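Local coordinates for protein pyruvate formate-lyase 2 (Archaeoglobus fulgidus, PDB 2F3O) that is a glycyl radical enzyme of unknown function, related to pyruvate formate-lyase and glycerol dehydratase and probably with lyase activity, at residues Trp258-Glu270 against Glu507-Glu519. Sequence-based numbering, arbitrary orientation.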
ATOM      1  N   TRP A 258      35.853  -1.476 -16.178  1.00 41.63           N
ATOM      2  CA  TRP A 258      36.115  -2.745 -16.845  1.00 41.18           C
ATOM      3  C   TRP A 258      36.182  -3.988 -15.918  1.00 41.43           C
ATOM      4  O   TRP A 258      35.772  -5.099 -16.312  1.00 40.98           O
ATOM      5  CB  TRP A 258      37.308  -2.672 -17.807  1.00 40.68           C
ATOM      6  CG  TRP A 258      37.502  -3.982 -18.422  1.00 40.37           C
ATOM      7  CD1 TRP A 258      38.442  -4.914 -18.082  1.00 40.19           C
ATOM      8  CD2 TRP A 258      36.662  -4.598 -19.408  1.00 40.62           C
ATOM      9  NE1 TRP A 258      38.256  -6.056 -18.813  1.00 40.25           N
ATOM     10  CE2 TRP A 258      37.172  -5.889 -19.638  1.00 41.21           C
ATOM     11  CE3 TRP A 258      35.543  -4.180 -20.133  1.00 39.37           C
ATOM     12  CZ2 TRP A 258      36.597  -6.760 -20.565  1.00 40.33           C
ATOM     13  CZ3 TRP A 258      34.984  -5.038 -21.050  1.00 39.45           C
ATOM     14  CH2 TRP A 258      35.506  -6.312 -21.256  1.00 40.22           C
ATOM     15  N   LEU A 259      36.664  -3.814 -14.689  1.00 41.69           N
ATOM     16  CA  LEU A 259      36.656  -4.944 -13.776  1.00 41.90           C
ATOM     17  C   LEU A 259      35.234  -5.411 -13.500  1.00 41.91           C
ATOM     18  O   LEU A 259      34.942  -6.599 -13.695  1.00 42.00           O
ATOM     19  CB  LEU A 259      37.413  -4.670 -12.481  1.00 42.19           C
ATOM     20  CG  LEU A 259      38.931  -4.907 -12.602  1.00 43.52           C
ATOM     21  CD1 LEU A 259      39.706  -4.359 -11.387  1.00 44.32           C
ATOM     22  CD2 LEU A 259      39.330  -6.360 -12.902  1.00 42.72           C
ATOM     23  N   VAL A 260      34.342  -4.493 -13.109  1.00 41.49           N
ATOM     24  CA  VAL A 260      32.951  -4.893 -12.854  1.00 41.14           C
ATOM     25  C   VAL A 260      32.243  -5.351 -14.135  1.00 41.07           C
ATOM     26  O   VAL A 260      31.471  -6.307 -14.119  1.00 40.81           O
ATOM     27  CB  VAL A 260      32.147  -3.870 -11.977  1.00 40.99           C
ATOM     28  CG1 VAL A 260      32.901  -2.616 -11.799  1.00 42.02           C
ATOM     29  CG2 VAL A 260      30.742  -3.605 -12.518  1.00 40.56           C
ATOM     30  N   GLN A 261      32.590  -4.734 -15.256  1.00 40.91           N
ATOM     31  CA  GLN A 261      32.089  -5.184 -16.532  1.00 40.61           C
ATOM     32  C   GLN A 261      32.450  -6.654 -16.823  1.00 40.81           C
ATOM     33  O   GLN A 261      31.574  -7.437 -17.202  1.00 41.14           O
ATOM     34  CB  GLN A 261      32.573  -4.251 -17.630  1.00 40.24           C
ATOM     35  CG  GLN A 261      32.066  -4.590 -18.982  1.00 39.84           C
ATOM     36  CD  GLN A 261      30.680  -4.092 -19.250  1.00 38.66           C
ATOM     37  OE1 GLN A 261      30.049  -3.436 -18.416  1.00 37.25           O
ATOM     38  NE2 GLN A 261      30.190  -4.398 -20.441  1.00 38.92           N
ATOM     39  N   SER A 262      33.705  -7.041 -16.597  1.00 40.62           N
ATOM     40  CA  SER A 262      34.112  -8.445 -16.795  1.00 40.72           C
ATOM     41  C   SER A 262      33.505  -9.366 -15.735  1.00 40.35           C
ATOM     42  O   SER A 262      33.219 -10.533 -16.002  1.00 40.01           O
ATOM     43  CB  SER A 262      35.648  -8.593 -16.808  1.00 41.03           C
ATOM     44  OG  SER A 262      36.211  -8.576 -15.497  1.00 42.21           O
ATOM     45  N   ALA A 263      33.323  -8.821 -14.535  1.00 39.89           N
ATOM     46  CA  ALA A 263      32.741  -9.556 -13.435  1.00 39.53           C
ATOM     47  C   ALA A 263      31.299  -9.894 -13.759  1.00 39.23           C
ATOM     48  O   ALA A 263      30.884 -11.041 -13.604  1.00 38.95           O
ATOM     49  CB  ALA A 263      32.832  -8.750 -12.139  1.00 39.39           C
ATOM     50  N   LEU A 264      30.566  -8.897 -14.265  1.00 39.06           N
ATOM     51  CA  LEU A 264      29.135  -9.028 -14.584  1.00 38.66           C
ATOM     52  C   LEU A 264      28.910 -10.130 -15.566  1.00 38.62           C
ATOM     53  O   LEU A 264      27.887 -10.802 -15.512  1.00 39.01           O
ATOM     54  CB  LEU A 264      28.557  -7.734 -15.150  1.00 38.11           C
ATOM     55  CG  LEU A 264      28.216  -6.796 -13.998  1.00 38.43           C
ATOM     56  CD1 LEU A 264      27.843  -5.422 -14.472  1.00 37.22           C
ATOM     57  CD2 LEU A 264      27.135  -7.388 -13.142  1.00 38.85           C
ATOM     58  N   HIS A 265      29.899 -10.347 -16.429  1.00 38.22           N
ATOM     59  CA  HIS A 265      29.804 -11.367 -17.438  1.00 38.19           C
ATOM     60  C   HIS A 265      30.014 -12.779 -16.910  1.00 38.75           C
ATOM     61  O   HIS A 265      29.942 -13.752 -17.672  1.00 38.83           O
ATOM     62  CB  HIS A 265      30.740 -11.048 -18.586  1.00 37.88           C
ATOM     63  CG  HIS A 265      30.166 -10.054 -19.538  1.00 37.63           C
ATOM     64  ND1 HIS A 265      30.284  -8.692 -19.351  1.00 36.93           N
ATOM     65  CD2 HIS A 265      29.421 -10.222 -20.655  1.00 36.31           C
ATOM     66  CE1 HIS A 265      29.655  -8.061 -20.326  1.00 36.34           C
ATOM     67  NE2 HIS A 265      29.125  -8.967 -21.132  1.00 36.73           N
ATOM     68  N   GLN A 266      30.243 -12.901 -15.605  1.00 39.10           N
ATOM     69  CA  GLN A 266      30.396 -14.217 -15.014  1.00 39.29           C
ATOM     70  C   GLN A 266      29.107 -14.577 -14.328  1.00 39.36           C
ATOM     71  O   GLN A 266      28.856 -15.743 -14.053  1.00 39.23           O
ATOM     72  CB  GLN A 266      31.558 -14.265 -14.025  1.00 39.61           C
ATOM     73  CG  GLN A 266      32.874 -13.652 -14.490  1.00 40.28           C
ATOM     74  CD  GLN A 266      33.311 -14.144 -15.853  1.00 43.09           C
ATOM     75  OE1 GLN A 266      33.267 -15.345 -16.163  1.00 44.67           O
ATOM     76  NE2 GLN A 266      33.733 -13.209 -16.691  1.00 43.57           N
ATOM     77  N   GLU A 267      28.285 -13.565 -14.067  1.00 39.43           N
ATOM     78  CA  GLU A 267      26.986 -13.766 -13.432  1.00 39.57           C
ATOM     79  C   GLU A 267      25.847 -13.776 -14.464  1.00 40.35           C
ATOM     80  O   GLU A 267      24.950 -14.609 -14.410  1.00 40.20           O
ATOM     81  CB  GLU A 267      26.744 -12.675 -12.392  1.00 39.25           C
ATOM     82  CG  GLU A 267      25.314 -12.603 -11.852  1.00 39.39           C
ATOM     83  CD  GLU A 267      25.087 -11.434 -10.906  1.00 39.10           C
ATOM     84  OE1 GLU A 267      24.985 -10.277 -11.377  1.00 34.94           O
ATOM     85  OE2 GLU A 267      25.020 -11.686  -9.685  1.00 40.76           O
ATOM     86  N   ASN A 268      25.902 -12.851 -15.415  1.00 41.12           N
ATOM     87  CA  ASN A 268      24.803 -12.639 -16.353  1.00 41.64           C
ATOM     88  C   ASN A 268      25.202 -13.040 -17.732  1.00 41.98           C
ATOM     89  O   ASN A 268      26.362 -12.834 -18.111  1.00 42.39           O
ATOM     90  CB  ASN A 268      24.441 -11.168 -16.390  1.00 41.32           C
ATOM     91  CG  ASN A 268      24.076 -10.656 -15.049  1.00 41.28           C
ATOM     92  OD1 ASN A 268      22.934 -10.807 -14.609  1.00 41.47           O
ATOM     93  ND2 ASN A 268      25.046 -10.066 -14.360  1.00 40.76           N
ATOM     94  N   TYR A 269      24.241 -13.559 -18.497  1.00 41.86           N
ATOM     95  CA  TYR A 269      24.538 -14.061 -19.831  1.00 41.77           C
ATOM     96  C   TYR A 269      24.934 -12.952 -20.817  1.00 41.97           C
ATOM     97  O   TYR A 269      24.683 -11.774 -20.584  1.00 41.59           O
ATOM     98  CB  TYR A 269      23.441 -15.032 -20.335  1.00 41.68           C
ATOM     99  CG  TYR A 269      22.346 -14.432 -21.164  1.00 41.13           C
ATOM    100  CD1 TYR A 269      22.078 -14.922 -22.436  1.00 40.61           C
ATOM    101  CD2 TYR A 269      21.571 -13.375 -20.681  1.00 41.78           C
ATOM    102  CE1 TYR A 269      21.068 -14.379 -23.221  1.00 40.52           C
ATOM    103  CE2 TYR A 269      20.566 -12.807 -21.461  1.00 42.20           C
ATOM    104  CZ  TYR A 269      20.314 -13.322 -22.733  1.00 41.65           C
ATOM    105  OH  TYR A 269      19.329 -12.757 -23.506  1.00 41.11           O
ATOM    106  N   GLU A 270      25.566 -13.371 -21.908  1.00 42.71           N
ATOM    107  CA  GLU A 270      26.375 -12.545 -22.825  1.00 43.23           C
ATOM    108  C   GLU A 270      25.715 -11.370 -23.519  1.00 43.43           C
ATOM    109  O   GLU A 270      26.404 -10.612 -24.191  1.00 44.05           O
ATOM    110  CB  GLU A 270      26.898 -13.442 -23.935  1.00 43.14           C
ATOM    111  CG  GLU A 270      26.807 -14.907 -23.584  1.00 45.09           C
ATOM    112  CD  GLU A 270      25.538 -15.607 -24.082  1.00 48.30           C
ATOM    113  OE1 GLU A 270      25.011 -15.238 -25.162  1.00 49.15           O
ATOM    114  OE2 GLU A 270      25.076 -16.546 -23.382  1.00 50.16           O
ATOM    115  N   GLU A 507      13.007 -16.564  -9.580  1.00 35.41           N
ATOM    116  CA  GLU A 507      13.033 -17.690  -8.684  1.00 35.48           C
ATOM    117  C   GLU A 507      14.278 -18.534  -8.759  1.00 35.06           C
ATOM    118  O   GLU A 507      14.736 -19.010  -7.727  1.00 35.42           O
ATOM    119  CB  GLU A 507      11.816 -18.567  -8.896  1.00 35.71           C
ATOM    120  CG  GLU A 507      10.546 -17.933  -8.407  1.00 37.42           C
ATOM    121  CD  GLU A 507      10.556 -17.698  -6.912  1.00 39.52           C
ATOM    122  OE1 GLU A 507      10.684 -18.682  -6.150  1.00 39.91           O
ATOM    123  OE2 GLU A 507      10.413 -16.526  -6.497  1.00 40.65           O
ATOM    124  N   VAL A 508      14.826 -18.748  -9.955  1.00 34.56           N
ATOM    125  CA  VAL A 508      15.967 -19.679 -10.080  1.00 34.21           C
ATOM    126  C   VAL A 508      17.283 -19.036 -10.497  1.00 34.04           C
ATOM    127  O   VAL A 508      18.330 -19.677 -10.482  1.00 34.26           O
ATOM    128  CB  VAL A 508      15.666 -20.893 -11.010  1.00 34.18           C
ATOM    129  CG1 VAL A 508      14.194 -21.271 -10.968  1.00 33.73           C
ATOM    130  CG2 VAL A 508      16.099 -20.612 -12.435  1.00 33.67           C
ATOM    131  N   LYS A 509      17.223 -17.761 -10.855  1.00 33.91           N
ATOM    132  CA  LYS A 509      18.389 -17.018 -11.297  1.00 33.68           C
ATOM    133  C   LYS A 509      18.237 -15.551 -10.884  1.00 33.50           C
ATOM    134  O   LYS A 509      18.078 -14.655 -11.735  1.00 33.23           O
ATOM    135  CB  LYS A 509      18.522 -17.174 -12.821  1.00 34.05           C
ATOM    136  CG  LYS A 509      19.643 -16.411 -13.544  1.00 34.19           C
ATOM    137  CD  LYS A 509      20.960 -17.012 -13.286  1.00 34.78           C
ATOM    138  CE  LYS A 509      22.004 -16.319 -14.108  1.00 35.40           C
ATOM    139  NZ  LYS A 509      23.302 -16.356 -13.380  1.00 35.70           N
ATOM    140  N   PRO A 510      18.252 -15.288  -9.566  1.00 33.44           N
ATOM    141  CA  PRO A 510      18.423 -13.876  -9.234  1.00 33.61           C
ATOM    142  C   PRO A 510      19.890 -13.468  -9.481  1.00 33.52           C
ATOM    143  O   PRO A 510      20.784 -14.323  -9.507  1.00 33.38           O
ATOM    144  CB  PRO A 510      18.045 -13.800  -7.753  1.00 33.41           C
ATOM    145  CG  PRO A 510      18.306 -15.174  -7.219  1.00 33.81           C
ATOM    146  CD  PRO A 510      18.156 -16.142  -8.366  1.00 33.72           C
ATOM    147  N   THR A 511      20.127 -12.186  -9.730  1.00 33.38           N
ATOM    148  CA  THR A 511      21.450 -11.741 -10.136  1.00 33.47           C
ATOM    149  C   THR A 511      21.963 -10.587  -9.277  1.00 33.75           C
ATOM    150  O   THR A 511      21.883  -9.425  -9.678  1.00 33.86           O
ATOM    151  CB  THR A 511      21.446 -11.341 -11.614  1.00 33.57           C
ATOM    152  OG1 THR A 511      20.424 -10.363 -11.856  1.00 33.09           O
ATOM    153  CG2 THR A 511      21.192 -12.568 -12.499  1.00 34.04           C
ATOM    154  N   PRO A 512      22.486 -10.910  -8.084  1.00 33.94           N
ATOM    155  CA  PRO A 512      22.855  -9.952  -7.042  1.00 34.08           C
ATOM    156  C   PRO A 512      23.910  -8.913  -7.391  1.00 34.21           C
ATOM    157  O   PRO A 512      23.799  -7.785  -6.936  1.00 34.92           O
ATOM    158  CB  PRO A 512      23.395 -10.838  -5.917  1.00 34.51           C
ATOM    159  CG  PRO A 512      22.893 -12.191  -6.205  1.00 34.52           C
ATOM    160  CD  PRO A 512      22.727 -12.300  -7.663  1.00 33.73           C
ATOM    161  N   LEU A 513      24.942  -9.260  -8.143  1.00 34.41           N
ATOM    162  CA  LEU A 513      25.939  -8.235  -8.498  1.00 34.93           C
ATOM    163  C   LEU A 513      25.327  -7.152  -9.382  1.00 35.73           C
ATOM    164  O   LEU A 513      25.468  -5.954  -9.073  1.00 36.62           O
ATOM    165  CB  LEU A 513      27.191  -8.836  -9.146  1.00 34.88           C
ATOM    166  CG  LEU A 513      28.266  -7.844  -9.594  1.00 34.29           C
ATOM    167  CD1 LEU A 513      28.815  -7.062  -8.429  1.00 33.12           C
ATOM    168  CD2 LEU A 513      29.388  -8.561 -10.332  1.00 34.73           C
ATOM    169  N   LEU A 514      24.612  -7.589 -10.430  1.00 35.59           N
ATOM    170  CA  LEU A 514      23.873  -6.722 -11.326  1.00 35.29           C
ATOM    171  C   LEU A 514      22.889  -5.852 -10.565  1.00 35.86           C
ATOM    172  O   LEU A 514      22.753  -4.663 -10.856  1.00 36.23           O
ATOM    173  CB  LEU A 514      23.139  -7.554 -12.373  1.00 35.29           C
ATOM    174  CG  LEU A 514      22.297  -6.763 -13.379  1.00 34.56           C
ATOM    175  CD1 LEU A 514      23.171  -5.797 -14.148  1.00 33.13           C
ATOM    176  CD2 LEU A 514      21.525  -7.679 -14.308  1.00 34.64           C
ATOM    177  N   SER A 515      22.227  -6.431  -9.572  1.00 36.23           N
ATOM    178  CA  SER A 515      21.360  -5.658  -8.684  1.00 36.88           C
ATOM    179  C   SER A 515      22.050  -4.476  -8.022  1.00 36.98           C
ATOM    180  O   SER A 515      21.451  -3.424  -7.902  1.00 37.23           O
ATOM    181  CB  SER A 515      20.762  -6.543  -7.599  1.00 37.08           C
ATOM    182  OG  SER A 515      19.776  -7.364  -8.160  1.00 37.86           O
ATOM    183  N   LEU A 516      23.310  -4.614  -7.629  1.00 36.89           N
ATOM    184  CA  LEU A 516      23.985  -3.481  -7.007  1.00 37.16           C
ATOM    185  C   LEU A 516      24.126  -2.346  -7.992  1.00 37.69           C
ATOM    186  O   LEU A 516      24.111  -1.164  -7.623  1.00 37.62           O
ATOM    187  CB  LEU A 516      25.353  -3.878  -6.469  1.00 37.12           C
ATOM    188  CG  LEU A 516      25.457  -4.202  -4.976  1.00 36.04           C
ATOM    189  CD1 LEU A 516      24.213  -4.905  -4.454  1.00 35.60           C
ATOM    190  CD2 LEU A 516      26.676  -5.062  -4.750  1.00 34.57           C
ATOM    191  N   CYS A 517      24.218  -2.723  -9.263  1.00 38.27           N
ATOM    192  CA  CYS A 517      24.460  -1.773 -10.325  1.00 38.67           C
ATOM    193  C   CYS A 517      23.214  -1.173 -10.919  1.00 38.78           C
ATOM    194  O   CYS A 517      23.336  -0.468 -11.915  1.00 39.56           O
ATOM    195  CB  CYS A 517      25.167  -2.450 -11.489  1.00 38.69           C
ATOM    196  SG  CYS A 517      26.520  -3.504 -11.085  1.00 39.11           S
ATOM    197  N   VAL A 518      22.025  -1.499 -10.417  1.00 38.25           N
ATOM    198  CA  VAL A 518      20.822  -0.909 -11.006  1.00 38.21           C
ATOM    199  C   VAL A 518      19.982  -0.228  -9.947  1.00 38.69           C
ATOM    200  O   VAL A 518      19.518  -0.858  -9.010  1.00 38.33           O
ATOM    201  CB  VAL A 518      19.965  -1.920 -11.808  1.00 38.36           C
ATOM    202  CG1 VAL A 518      18.734  -1.220 -12.402  1.00 37.83           C
ATOM    203  CG2 VAL A 518      20.778  -2.585 -12.906  1.00 37.33           C
ATOM    204  N   GLU A 519      19.765   1.066 -10.114  1.00 39.69           N
ATOM    205  CA  GLU A 519      19.319   1.868  -9.002  1.00 40.70           C
ATOM    206  C   GLU A 519      17.903   1.610  -8.534  1.00 41.28           C
ATOM    207  O   GLU A 519      17.022   1.188  -9.284  1.00 41.80           O
ATOM    208  CB  GLU A 519      19.554   3.349  -9.226  1.00 41.09           C
ATOM    209  CG  GLU A 519      20.395   3.982  -8.147  1.00 42.24           C
ATOM    210  CD  GLU A 519      20.671   5.446  -8.417  1.00 45.80           C
ATOM    211  OE1 GLU A 519      20.601   6.270  -7.467  1.00 48.25           O
ATOM    212  OE2 GLU A 519      20.956   5.781  -9.586  1.00 46.31           O
TER
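Lys509 and Glu267 open a helix-end contact in which the carboxylate of Glu267, near the end of helix 250-267, receives first-turn N-H groups of helix 512-516, within the pyruvate formate-lyase-like part of this glycyl radical enzyme. Lys509, just past helix 477-508, sends NZ to Glu267 O at 2.6 Å, in the carbonyl plane; the same ammonium is salt-bridged to Glu80. Thr511, at the N-cap position, forms no capping bond with its side chain; its methyl lies against the Asn268 amide, the two side chains crossing. Glu267 supplies the acceptors from outside: CG anti to the backbone N (chi1 168°) and an extended chain carry the carboxylate past Pro512, whose N has no hydrogen to give. Leu513 N donates to the syn lone pair of Glu267 OE2 at 2.9 Å. Its CD2 lies 3.9 Å from Ala263 CB, and Leu264 CD2 packs on Leu513 CG. Leu514 N takes the syn lone pair of Glu267 OE1, nearly straight at 160°, completing a bidentate grip probably strengthened by the helix dipole. Asn268 ND2 adds a second donor to OE1, on its anti lone pair, and the three bonds together would restrict the carboxylate's rotation. Replacing Glu267 with alanine is likely to leave the N-H groups of Leu513 and Leu514 without this acceptor, and Asn268 ND2 with Leu264 O alone of its two partners here. Last, Cys517 SG approaches Leu264 CD1 at 4.1 Å.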